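Local atomic coordinates of propionate kinase (Francisella tularensis subsp. tularensis, PDB entry 3KHY), a protein that probably transfers the terminal phosphate of ATP to acetate or a related short-chain acid such as propionate, reversibly and with the help of magnesium. Residues H178-E183 and E373-Q378. Numbering follows the deposited sequence.
Sequences HKYVSE and ELMIAQ
The helical segments 178-183 and 373-378 cross at 90° with their axes 9.8 Å apart at closest approach, and Y180 faces M375 there, CA to CA 6.0 Å. M375, built as selenomethionine, takes part in most of the side-chain contacts. Its CG lies anti to the backbone N (chi1 -175°), which sends the chain out toward 178-183; a bend at chi2 then lays SE alongside Y180, 3.8 Å from Y180 CB. The two side chains run antiparallel, one past the other. SE sits 5.4 Å from the centroid of the Y180 ring and 89° off its normal, so this Met-aromatic contact is made at the ring edge, not over a face. Farther out on the same ring, Y180 CE1 rests 4.1 Å from L374 CD2.

The methyl CE of M375 ends beside K179 and E183, whose side chains the M375 chain crosses roughly at right angles. Its fit against K179 is doubtful, since the lysine tip is modelled too close; in the model K179 NZ, less surely placed, bridges to E379, one residue beyond 373-378, and more weakly to E183. Between the two segments there is no direct hydrogen bond, but a water can donate to E183 OE1 at 2.8 Å and to Q378 OE1 at 3.2 Å, although other acceptors compete for its protons.

Behind the contact, H178 and V181 pack on strand 196-201, while L374 and A377 lean on strand 14-20. The crossing thus joins helices belonging to the two sheet-bearing halves of the acetokinase, actin-like ATPase fold, beside E372, a predicted magnesium ligand.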
loop_
_atom_site.group_PDB
_atom_site.type_symbol
_atom_site.label_atom_id
_atom_site.label_comp_id
_atom_site.label_asym_id
_atom_site.label_seq_id
_atom_site.Cartn_x
_atom_site.Cartn_y
_atom_site.Cartn_z
ATOM N N HIS A 178 7.101 -15.203 -11.703
ATOM C CA HIS A 178 6.249 -14.391 -12.569
ATOM C C HIS A 178 6.661 -14.465 -14.038
ATOM O O HIS A 178 5.818 -14.531 -14.925
ATOM C CB HIS A 178 6.198 -12.937 -12.084
ATOM C CG HIS A 178 5.449 -12.780 -10.798
ATOM N ND1 HIS A 178 4.107 -13.065 -10.690
ATOM C CD2 HIS A 178 5.854 -12.397 -9.565
ATOM C CE1 HIS A 178 3.714 -12.865 -9.443
ATOM N NE2 HIS A 178 4.755 -12.460 -8.739
ATOM N N LYS A 179 7.960 -14.493 -14.288
ATOM C CA LYS A 179 8.453 -14.640 -15.654
ATOM C C LYS A 179 8.126 -16.009 -16.257
ATOM O O LYS A 179 7.577 -16.108 -17.352
ATOM C CB LYS A 179 9.964 -14.407 -15.690
ATOM C CG LYS A 179 10.546 -14.338 -17.103
ATOM C CD LYS A 179 11.989 -13.854 -17.075
ATOM C CE LYS A 179 12.499 -13.538 -18.478
ATOM N NZ LYS A 179 13.205 -14.715 -19.028
ATOM N N TYR A 180 8.480 -17.068 -15.540
ATOM C CA TYR A 180 8.190 -18.417 -15.999
ATOM C C TYR A 180 6.690 -18.599 -16.246
ATOM O O TYR A 180 6.285 -19.102 -17.284
ATOM C CB TYR A 180 8.702 -19.464 -15.004
ATOM C CG TYR A 180 8.288 -20.864 -15.384
ATOM C CD1 TYR A 180 9.033 -21.598 -16.302
ATOM C CD2 TYR A 180 7.134 -21.433 -14.866
ATOM C CE1 TYR A 180 8.653 -22.865 -16.676
ATOM C CE2 TYR A 180 6.739 -22.714 -15.235
ATOM C CZ TYR A 180 7.505 -23.418 -16.143
ATOM O OH TYR A 180 7.122 -24.676 -16.525
ATOM N N VAL A 181 5.857 -18.187 -15.297
ATOM C CA VAL A 181 4.412 -18.432 -15.426
ATOM C C VAL A 181 3.780 -17.607 -16.562
ATOM O O VAL A 181 2.925 -18.097 -17.304
ATOM C CB VAL A 181 3.679 -18.217 -14.075
ATOM C CG1 VAL A 181 2.170 -18.153 -14.272
ATOM C CG2 VAL A 181 4.025 -19.355 -13.114
ATOM N N SER A 182 4.201 -16.355 -16.708
ATOM C CA SER A 182 3.659 -15.549 -17.781
ATOM C C SER A 182 4.145 -16.105 -19.118
ATOM O O SER A 182 3.410 -16.075 -20.094
ATOM C CB SER A 182 3.989 -14.057 -17.616
ATOM O OG SER A 182 5.386 -13.832 -17.582
ATOM N N GLU A 183 5.362 -16.640 -19.160
ATOM C CA GLU A 183 5.814 -17.329 -20.375
ATOM C C GLU A 183 4.953 -18.540 -20.712
ATOM O O GLU A 183 4.645 -18.766 -21.877
ATOM C CB GLU A 183 7.288 -17.735 -20.300
ATOM C CG GLU A 183 8.218 -16.550 -20.441
ATOM C CD GLU A 183 9.675 -16.942 -20.501
ATOM O OE1 GLU A 183 9.986 -18.157 -20.439
ATOM O OE2 GLU A 183 10.511 -16.026 -20.605
ATOM N N GLU A 373 12.995 -23.409 -10.548
ATOM C CA GLU A 373 14.270 -24.095 -10.746
ATOM C C GLU A 373 14.490 -24.350 -12.233
ATOM O O GLU A 373 15.589 -24.163 -12.740
ATOM C CB GLU A 373 14.323 -25.415 -9.954
ATOM C CG GLU A 373 14.062 -25.276 -8.454
ATOM C CD GLU A 373 12.576 -25.043 -8.121
ATOM O OE1 GLU A 373 11.702 -25.278 -8.986
ATOM O OE2 GLU A 373 12.283 -24.619 -6.983
ATOM N N LEU A 374 13.440 -24.764 -12.934
ATOM C CA LEU A 374 13.522 -24.923 -14.389
ATOM C C LEU A 374 13.828 -23.596 -15.081
ATOM O O LEU A 374 14.611 -23.543 -16.027
ATOM C CB LEU A 374 12.229 -25.531 -14.949
ATOM C CG LEU A 374 12.135 -25.715 -16.467
ATOM C CD1 LEU A 374 13.295 -26.553 -16.991
ATOM C CD2 LEU A 374 10.801 -26.360 -16.850
HETATM N N MSE A 375 13.205 -22.519 -14.607
HETATM C CA MSE A 375 13.425 -21.213 -15.202
HETATM C C MSE A 375 14.886 -20.800 -15.039
HETATM O O MSE A 375 15.492 -20.256 -15.955
HETATM C CB MSE A 375 12.515 -20.170 -14.551
HETATM C CG MSE A 375 12.602 -18.797 -15.190
HETATM SE SE MSE A 375 11.900 -18.769 -17.029
HETATM C CE MSE A 375 12.496 -17.004 -17.537
ATOM N N ILE A 376 15.438 -21.037 -13.856
ATOM C CA ILE A 376 16.835 -20.721 -13.612
ATOM C C ILE A 376 17.724 -21.554 -14.543
ATOM O O ILE A 376 18.706 -21.049 -15.083
ATOM C CB ILE A 376 17.210 -20.959 -12.147
ATOM C CG1 ILE A 376 16.628 -19.848 -11.265
ATOM C CG2 ILE A 376 18.718 -21.020 -11.976
ATOM C CD1 ILE A 376 16.774 -20.144 -9.769
ATOM N N ALA A 377 17.370 -22.824 -14.742
ATOM C CA ALA A 377 18.133 -23.694 -15.642
ATOM C C ALA A 377 18.059 -23.199 -17.082
ATOM O O ALA A 377 19.051 -23.235 -17.809
ATOM C CB ALA A 377 17.648 -25.134 -15.552
ATOM N N GLN A 378 16.883 -22.724 -17.491
ATOM C CA GLN A 378 16.713 -22.190 -18.844
ATOM C C GLN A 378 17.470 -20.883 -19.052
ATOM O O GLN A 378 18.066 -20.662 -20.111
ATOM C CB GLN A 378 15.232 -21.997 -19.170
ATOM C CG GLN A 378 14.448 -23.291 -19.289
ATOM C CD GLN A 378 12.957 -23.051 -19.390
ATOM O OE1 GLN A 378 12.471 -21.963 -19.078
ATOM N NE2 GLN A 378 12.220 -24.069 -19.813
HETATM O O HOH W 1 9.582 -20.933 -19.941
#